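Local coordinates for protein UTP--glucose-1-phosphate uridylyltransferase (Acinetobacter baumannii, PDB 6IKX) that catalyses the transfer of a uridylyl group from UTP to alpha-D-glucose 1-phosphate, giving UDP-glucose and diphosphate, at residues Ile158-Val163 and Val246-Met251; Val174-Ser179 and Ser202-Val207. The protein carries 1 engineered substitution. All coordinates share one frame; numbering follows the deposited sequence.

Interaction 1 (Ile158-Val163 and Val246-Met251)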
ATOM      1  N   ILE A 158      24.304 -17.654 -21.323  1.00 44.32           N
ATOM      2  CA  ILE A 158      24.683 -16.832 -20.141  1.00 43.84           C
ATOM      3  C   ILE A 158      25.421 -15.598 -20.669  1.00 45.89           C
ATOM      4  O   ILE A 158      26.502 -15.733 -21.281  1.00 41.75           O
ATOM      5  CB  ILE A 158      25.506 -17.647 -19.132  1.00 40.45           C
ATOM      6  CG1 ILE A 158      24.645 -18.600 -18.305  1.00 49.22           C
ATOM      7  CG2 ILE A 158      26.287 -16.739 -18.216  1.00 45.94           C
ATOM      8  CD1 ILE A 158      24.070 -19.766 -19.050  1.00 51.38           C
ATOM      9  N   MET A 159      24.838 -14.418 -20.498  1.00 44.54           N
ATOM     10  CA  MET A 159      25.515 -13.171 -20.939  1.00 43.42           C
ATOM     11  C   MET A 159      26.712 -12.920 -20.003  1.00 43.79           C
ATOM     12  O   MET A 159      26.558 -13.108 -18.775  1.00 39.98           O
ATOM     13  CB  MET A 159      24.548 -11.980 -20.962  1.00 44.82           C
ATOM     14  CG  MET A 159      25.173 -10.714 -21.559  1.00 49.96           C
ATOM     15  SD  MET A 159      24.072  -9.299 -21.742  1.00 49.72           S
ATOM     16  CE  MET A 159      22.740 -10.034 -22.686  1.00 52.51           C
ATOM     17  N   VAL A 160      27.865 -12.575 -20.585  1.00 42.79           N
ATOM     18  CA  VAL A 160      29.144 -12.280 -19.870  1.00 43.87           C
ATOM     19  C   VAL A 160      29.779 -11.022 -20.465  1.00 44.17           C
ATOM     20  O   VAL A 160      29.426 -10.633 -21.595  1.00 44.05           O
ATOM     21  CB  VAL A 160      30.140 -13.453 -19.929  1.00 42.79           C
ATOM     22  CG1 VAL A 160      29.569 -14.707 -19.294  1.00 49.20           C
ATOM     23  CG2 VAL A 160      30.623 -13.759 -21.342  1.00 45.45           C
ATOM     24  N   GLU A 161      30.708 -10.414 -19.738  1.00 51.53           N
ATOM     25  CA  GLU A 161      31.420  -9.205 -20.224  1.00 53.06           C
ATOM     26  C   GLU A 161      32.844  -9.197 -19.664  1.00 55.33           C
ATOM     27  O   GLU A 161      33.008  -9.467 -18.456  1.00 68.05           O
ATOM     28  CB  GLU A 161      30.572  -7.986 -19.882  1.00 52.03           C
ATOM     29  CG  GLU A 161      31.195  -7.031 -18.918  1.00 52.63           C
ATOM     30  CD  GLU A 161      30.302  -5.842 -18.658  1.00 53.43           C
ATOM     31  OE1 GLU A 161      30.249  -4.912 -19.510  1.00 59.87           O
ATOM     32  OE2 GLU A 161      29.630  -5.884 -17.625  1.00 61.98           O
ATOM     33  N   ALA A 162      33.829  -8.963 -20.533  1.00 58.02           N
ATOM     34  CA  ALA A 162      35.257  -8.790 -20.172  1.00 60.38           C
ATOM     35  C   ALA A 162      35.366  -7.731 -19.062  1.00 63.83           C
ATOM     36  O   ALA A 162      34.787  -6.638 -19.235  1.00 59.02           O
ATOM     37  CB  ALA A 162      36.035  -8.383 -21.402  1.00 57.66           C
ATOM     38  N   VAL A 163      36.040  -8.057 -17.957  1.00 63.47           N
ATOM     39  CA  VAL A 163      36.400  -7.120 -16.843  1.00 60.14           C
ATOM     40  C   VAL A 163      37.925  -7.101 -16.712  1.00 68.36           C
ATOM     41  O   VAL A 163      38.594  -8.035 -17.159  1.00 66.64           O
ATOM     42  CB  VAL A 163      35.749  -7.554 -15.517  1.00 56.20           C
ATOM     43  CG1 VAL A 163      34.231  -7.534 -15.605  1.00 53.19           C
ATOM     44  CG2 VAL A 163      36.242  -8.924 -15.058  1.00 57.09           C
ATOM     45  N   VAL A 246      25.676 -25.504 -23.003  1.00 49.04           N
ATOM     46  CA  VAL A 246      25.477 -24.173 -22.393  1.00 45.44           C
ATOM     47  C   VAL A 246      26.581 -23.292 -22.996  1.00 45.25           C
ATOM     48  O   VAL A 246      27.720 -23.729 -23.055  1.00 41.11           O
ATOM     49  CB  VAL A 246      25.549 -24.307 -20.863  1.00 42.47           C
ATOM     50  CG1 VAL A 246      25.099 -23.046 -20.141  1.00 41.11           C
ATOM     51  CG2 VAL A 246      24.745 -25.511 -20.397  1.00 44.98           C
ATOM     52  N   GLU A 247      26.231 -22.126 -23.505  1.00 43.67           N
ATOM     53  CA  GLU A 247      27.194 -21.204 -24.130  1.00 44.81           C
ATOM     54  C   GLU A 247      27.207 -19.884 -23.362  1.00 46.18           C
ATOM     55  O   GLU A 247      26.190 -19.467 -22.769  1.00 53.99           O
ATOM     56  CB  GLU A 247      26.817 -20.910 -25.570  1.00 44.11           C
ATOM     57  CG  GLU A 247      26.812 -22.133 -26.456  1.00 48.63           C
ATOM     58  CD  GLU A 247      26.444 -21.816 -27.890  1.00 46.87           C
ATOM     59  OE1 GLU A 247      25.864 -20.732 -28.141  1.00 50.41           O
ATOM     60  OE2 GLU A 247      26.775 -22.622 -28.749  1.00 59.03           O
ATOM     61  N   ALA A 248      28.356 -19.260 -23.390  1.00 47.72           N
ATOM     62  CA  ALA A 248      28.610 -17.924 -22.851  1.00 45.42           C
ATOM     63  C   ALA A 248      28.583 -16.971 -24.043  1.00 44.03           C
ATOM     64  O   ALA A 248      29.309 -17.211 -25.020  1.00 51.46           O
ATOM     65  CB  ALA A 248      29.917 -17.956 -22.107  1.00 46.41           C
ATOM     66  N   TYR A 249      27.664 -16.011 -23.991  1.00 51.58           N
ATOM     67  CA  TYR A 249      27.421 -14.960 -24.999  1.00 51.13           C
ATOM     68  C   TYR A 249      28.049 -13.681 -24.454  1.00 54.27           C
ATOM     69  O   TYR A 249      27.626 -13.224 -23.378  1.00 50.27           O
ATOM     70  CB  TYR A 249      25.920 -14.747 -25.275  1.00 49.85           C
ATOM     71  CG  TYR A 249      25.680 -13.452 -26.007  1.00 49.89           C
ATOM     72  CD1 TYR A 249      25.863 -13.350 -27.374  1.00 44.35           C
ATOM     73  CD2 TYR A 249      25.438 -12.288 -25.296  1.00 50.73           C
ATOM     74  CE1 TYR A 249      25.727 -12.135 -28.025  1.00 54.54           C
ATOM     75  CE2 TYR A 249      25.343 -11.063 -25.924  1.00 48.57           C
ATOM     76  CZ  TYR A 249      25.475 -10.986 -27.293  1.00 54.62           C
ATOM     77  OH  TYR A 249      25.344  -9.767 -27.879  1.00 52.90           O
ATOM     78  N   ARG A 250      29.008 -13.122 -25.187  1.00 51.46           N
ATOM     79  CA  ARG A 250      29.767 -11.934 -24.749  1.00 51.14           C
ATOM     80  C   ARG A 250      29.121 -10.690 -25.339  1.00 53.95           C
ATOM     81  O   ARG A 250      29.118 -10.526 -26.578  1.00 50.68           O
ATOM     82  CB  ARG A 250      31.238 -11.993 -25.172  1.00 58.68           C
ATOM     83  CG  ARG A 250      32.094 -10.837 -24.661  1.00 52.82           C
ATOM     84  CD  ARG A 250      33.431 -10.885 -25.360  1.00 62.54           C
ATOM     85  NE  ARG A 250      34.390  -9.847 -24.988  1.00 71.42           N
ATOM     86  CZ  ARG A 250      35.617  -9.765 -25.496  1.00 65.17           C
ATOM     87  NH1 ARG A 250      36.018 -10.643 -26.397  1.00 71.42           N
ATOM     88  NH2 ARG A 250      36.438  -8.810 -25.117  1.00 66.84           N
ATOM     89  N   MET A 251      28.675  -9.834 -24.434  1.00 53.38           N
ATOM     90  CA  MET A 251      28.086  -8.517 -24.704  1.00 53.84           C
ATOM     91  C   MET A 251      28.907  -7.765 -25.747  1.00 53.40           C
ATOM     92  O   MET A 251      30.146  -7.857 -25.740  1.00 43.00           O
ATOM     93  CB  MET A 251      28.122  -7.673 -23.436  1.00 58.46           C
ATOM     94  CG  MET A 251      27.118  -8.089 -22.429  1.00 63.13           C
ATOM     95  SD  MET A 251      27.246  -7.011 -21.027  1.00 56.85           S
ATOM     96  CE  MET A 251      26.643  -5.459 -21.694  1.00 59.59           C
TER

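Interaction 2 (Val174-Ser179 and Ser202-Val207)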
ATOM      1  N   VAL A 174      33.001 -17.215 -15.887  1.00 50.96           N
ATOM      2  CA  VAL A 174      32.711 -18.472 -16.642  1.00 51.57           C
ATOM      3  C   VAL A 174      34.023 -19.176 -17.001  1.00 52.77           C
ATOM      4  O   VAL A 174      35.037 -18.525 -17.281  1.00 56.83           O
ATOM      5  CB  VAL A 174      31.835 -18.240 -17.882  1.00 48.75           C
ATOM      6  CG1 VAL A 174      30.431 -17.849 -17.470  1.00 53.89           C
ATOM      7  CG2 VAL A 174      32.425 -17.231 -18.858  1.00 48.26           C
ATOM      8  N   ASP A 175      33.952 -20.494 -16.968  1.00 58.55           N
ATOM      9  CA  ASP A 175      34.907 -21.468 -17.547  1.00 58.56           C
ATOM     10  C   ASP A 175      34.657 -21.600 -19.060  1.00 54.56           C
ATOM     11  O   ASP A 175      33.704 -22.277 -19.455  1.00 61.18           O
ATOM     12  CB  ASP A 175      34.702 -22.794 -16.806  1.00 64.29           C
ATOM     13  CG  ASP A 175      35.806 -23.806 -16.999  1.00 68.90           C
ATOM     14  OD1 ASP A 175      36.909 -23.359 -17.281  1.00 55.77           O
ATOM     15  OD2 ASP A 175      35.532 -25.032 -16.850  1.00 80.57           O
ATOM     16  N   VAL A 176      35.493 -21.003 -19.896  1.00 51.30           N
ATOM     17  CA  VAL A 176      35.499 -21.273 -21.360  1.00 57.14           C
ATOM     18  C   VAL A 176      36.927 -21.619 -21.807  1.00 62.23           C
ATOM     19  O   VAL A 176      37.842 -21.292 -21.085  1.00 66.00           O
ATOM     20  CB  VAL A 176      34.892 -20.077 -22.112  1.00 57.89           C
ATOM     21  CG1 VAL A 176      33.405 -19.996 -21.815  1.00 64.74           C
ATOM     22  CG2 VAL A 176      35.576 -18.765 -21.791  1.00 55.74           C
ATOM     23  N   ALA A 177      37.112 -22.299 -22.942  1.00 72.96           N
ATOM     24  CA  ALA A 177      38.452 -22.607 -23.504  1.00 67.73           C
ATOM     25  C   ALA A 177      39.133 -21.283 -23.873  1.00 69.75           C
ATOM     26  O   ALA A 177      40.094 -20.922 -23.200  1.00 77.58           O
ATOM     27  CB  ALA A 177      38.341 -23.533 -24.685  1.00 67.87           C
ATOM     28  N   GLN A 178      38.646 -20.584 -24.896  1.00 68.40           N
ATOM     29  CA  GLN A 178      39.004 -19.167 -25.172  1.00 71.86           C
ATOM     30  C   GLN A 178      37.789 -18.298 -24.842  1.00 71.43           C
ATOM     31  O   GLN A 178      36.753 -18.835 -24.431  1.00 66.38           O
ATOM     32  CB  GLN A 178      39.461 -18.889 -26.617  1.00 80.19           C
ATOM     33  CG  GLN A 178      39.159 -19.974 -27.653  1.00 87.36           C
ATOM     34  CD  GLN A 178      40.190 -21.081 -27.655  1.00 99.32           C
ATOM     35  OE1 GLN A 178      41.324 -20.901 -27.201  1.00 98.17           O
ATOM     36  NE2 GLN A 178      39.805 -22.244 -28.167  1.00 95.14           N
ATOM     37  N   SER A 179      37.951 -16.991 -24.998  1.00 72.02           N
ATOM     38  CA  SER A 179      36.876 -15.979 -24.953  1.00 67.19           C
ATOM     39  C   SER A 179      36.309 -15.836 -26.361  1.00 65.62           C
ATOM     40  O   SER A 179      37.055 -15.818 -27.331  1.00 63.93           O
ATOM     41  CB  SER A 179      37.424 -14.686 -24.405  1.00 65.33           C
ATOM     42  OG  SER A 179      36.473 -13.640 -24.518  1.00 78.11           O
ATOM     43  N   SER A 202      38.804 -17.369 -16.759  1.00 56.09           N
ATOM     44  CA  SER A 202      38.740 -16.345 -17.832  1.00 56.00           C
ATOM     45  C   SER A 202      38.606 -14.954 -17.193  1.00 60.12           C
ATOM     46  O   SER A 202      38.598 -14.870 -15.948  1.00 51.49           O
ATOM     47  CB  SER A 202      37.593 -16.622 -18.766  1.00 60.29           C
ATOM     48  OG  SER A 202      36.358 -16.202 -18.206  1.00 57.31           O
ATOM     49  N   ASN A 203      38.458 -13.903 -18.006  1.00 58.56           N
ATOM     50  CA  ASN A 203      38.119 -12.542 -17.514  1.00 57.60           C
ATOM     51  C   ASN A 203      36.656 -12.208 -17.861  1.00 53.18           C
ATOM     52  O   ASN A 203      36.311 -10.999 -17.910  1.00 52.03           O
ATOM     53  CB  ASN A 203      39.079 -11.502 -18.088  1.00 58.33           C
ATOM     54  CG  ASN A 203      38.856 -11.307 -19.566  1.00 58.01           C
ATOM     55  OD1 ASN A 203      38.265 -12.163 -20.221  1.00 64.65           O
ATOM     56  ND2 ASN A 203      39.302 -10.182 -20.088  1.00 50.35           N
ATOM     57  N   LEU A 204      35.825 -13.236 -18.072  1.00 55.56           N
ATOM     58  CA  LEU A 204      34.423 -13.121 -18.569  1.00 54.53           C
ATOM     59  C   LEU A 204      33.438 -13.250 -17.388  1.00 55.44           C
ATOM     60  O   LEU A 204      33.285 -14.384 -16.846  1.00 43.55           O
ATOM     61  CB  LEU A 204      34.166 -14.175 -19.664  1.00 57.56           C
ATOM     62  CG  LEU A 204      34.952 -14.019 -20.983  1.00 60.70           C
ATOM     63  CD1 LEU A 204      34.402 -14.939 -22.063  1.00 63.13           C
ATOM     64  CD2 LEU A 204      34.959 -12.586 -21.511  1.00 58.27           C
ATOM     65  N   SER A 205      32.773 -12.136 -17.020  1.00 55.97           N
ATOM     66  CA  SER A 205      31.889 -12.026 -15.823  1.00 50.85           C
ATOM     67  C   SER A 205      30.428 -12.279 -16.210  1.00 42.35           C
ATOM     68  O   SER A 205      30.027 -11.813 -17.262  1.00 36.75           O
ATOM     69  CB  SER A 205      32.047 -10.695 -15.140  1.00 49.95           C
ATOM     70  OG  SER A 205      31.286  -9.680 -15.784  1.00 56.18           O
ATOM     71  N   VAL A 206      29.691 -13.014 -15.377  1.00 40.09           N
ATOM     72  CA  VAL A 206      28.223 -13.214 -15.499  1.00 42.48           C
ATOM     73  C   VAL A 206      27.514 -11.879 -15.249  1.00 50.29           C
ATOM     74  O   VAL A 206      27.714 -11.290 -14.177  1.00 55.25           O
ATOM     75  CB  VAL A 206      27.749 -14.267 -14.494  1.00 45.64           C
ATOM     76  CG1 VAL A 206      26.232 -14.425 -14.558  1.00 42.56           C
ATOM     77  CG2 VAL A 206      28.493 -15.572 -14.706  1.00 49.04           C
ATOM     78  N   VAL A 207      26.693 -11.407 -16.186  1.00 53.79           N
ATOM     79  CA  VAL A 207      26.092 -10.047 -16.084  1.00 47.55           C
ATOM     80  C   VAL A 207      24.694 -10.114 -15.441  1.00 46.75           C
ATOM     81  O   VAL A 207      24.312  -9.126 -14.808  1.00 46.34           O
ATOM     82  CB  VAL A 207      26.097  -9.405 -17.467  1.00 56.34           C
ATOM     83  CG1 VAL A 207      25.216  -8.178 -17.513  1.00 65.15           C
ATOM     84  CG2 VAL A 207      27.521  -9.085 -17.891  1.00 61.17           C
TER

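Interaction 1 (Ile158-Val163 and Val246-Met251)
Ile-158 begins the pairing through its backbone: Ile-158 N donates to Glu-247 O at 3.0 Å. At the end of its side chain, Ile-158 CD1 meets Val-246 CG1 at 3.6 Å. Ile-158 O then accepts from Tyr-249 N. Met-159 lies on the other face of the sheet. Its CG stands anti to the backbone N (chi1 -174°) and comes up to the edge of the Tyr-249 ring, near the ring plane. The bend at chi3 (-54°) turns the methyl away from Met-251 and leaves the sulfur facing it. Met-159 SD touches Met-251 CG at 3.3 Å, and the two methionine chains cross at about a right angle. Packing is tight here, with Met-159 CG only 3.4 Å from Met-251 CG. Helix 142-153 covers this face, and its Asp-142 OD1 is hydrogen-bonded to Tyr-249 OH. The two strands form a parallel pair in the central mixed sheet of the GT-A nucleotidyltransferase fold. Val-160 uses both backbone groups: Val-160 N donates to Tyr-249 O at 2.9 Å, and Val-160 O receives Met-251 N. Its CG1 faces Ala-248 CB on the face opposite Met-159. Glu-161 lays CB against Met-251 SD at 3.7 Å, while its OE2 is hydrogen-bonded to Thr-255 OG1. Ala-162 CB touches Arg-250 NH2 at 3.8 Å; the extended arginine sends NH1 to Pro-180 O.

Interaction 2 (Val174-Ser179 and Ser202-Val207)
Val-174 meets the 202-207 segment through both backbone groups. Val-174 N donates to Leu-204 O at 3.0 Å, with an N-H...O angle of 163°. Val-174 O accepts from Ser-202 OG at 2.8 Å, and the hydroxyl lies in the carbonyl plane. Val-174 CG2 sits 3.6 Å from Leu-204 CB, and the two side chains cross at a slant. The other branch, Val-174 CG1, meets Val-206 CG2 at 4.1 Å. Beyond them, Val-176 CG2 approaches Leu-204 CD1, the two side chains being nearly perpendicular. Ser-179 OG lies 3.5 Å from Leu-204 CD1, and equally near CD2, so the hydroxyl lies against both methyls of the leucine.

Ser-202 is positioned by its own segment. With chi1 at 79°, its OG lies between the backbone N and the carbonyl carbon. There it also accepts from Leu-204 N at 3.0 Å, which makes an ST turn. One hydroxyl thus donates across the contact and accepts within the turn that leads into strand 204-207. The contact joins that strand of the central sheet to strand 172-175, which belongs to a small two-stranded antiparallel sheet with 190-193. A backbone hydrogen bond between Val-206 and Gly-172 also links the two strands. Val-206 binds UDP-alpha-D-glucose in another structure of this protein, as do Gly-172 and Glu-193 close by, so the contact borders the sugar-nucleotide site. Farther out, Val-160 of strand 156-162 packs on both Val-174 and Leu-204, and Ala-248 touches Val-176. Ser-205 OG is hydrogen-bonded to Glu-161 O, tying strand 204-207 to its sheet neighbour.

In the fold
Strand 156-162 is the common element. It pairs in parallel with strand 246-250 in interaction 1, and antiparallel with strand 204-207, the sheet strand of interaction 2. Glu-161 N to Ser-205 O and Val-163 N to Asn-203 O are probable hydrogen bonds joining the two contacts. Their centres lie about 7 Å apart, and interaction 2 is nested in the chain loop that interaction 1 closes. Interaction 1 is buried and rests on a run of backbone bonds with apolar packing on both faces. Interaction 2 lies farther from the chain's centre and is partly buried. It joins the central sheet to the strand pair 172-175 and 190-193, with one backbone-to-backbone bond between its segments, supplemented by a serine hydroxyl.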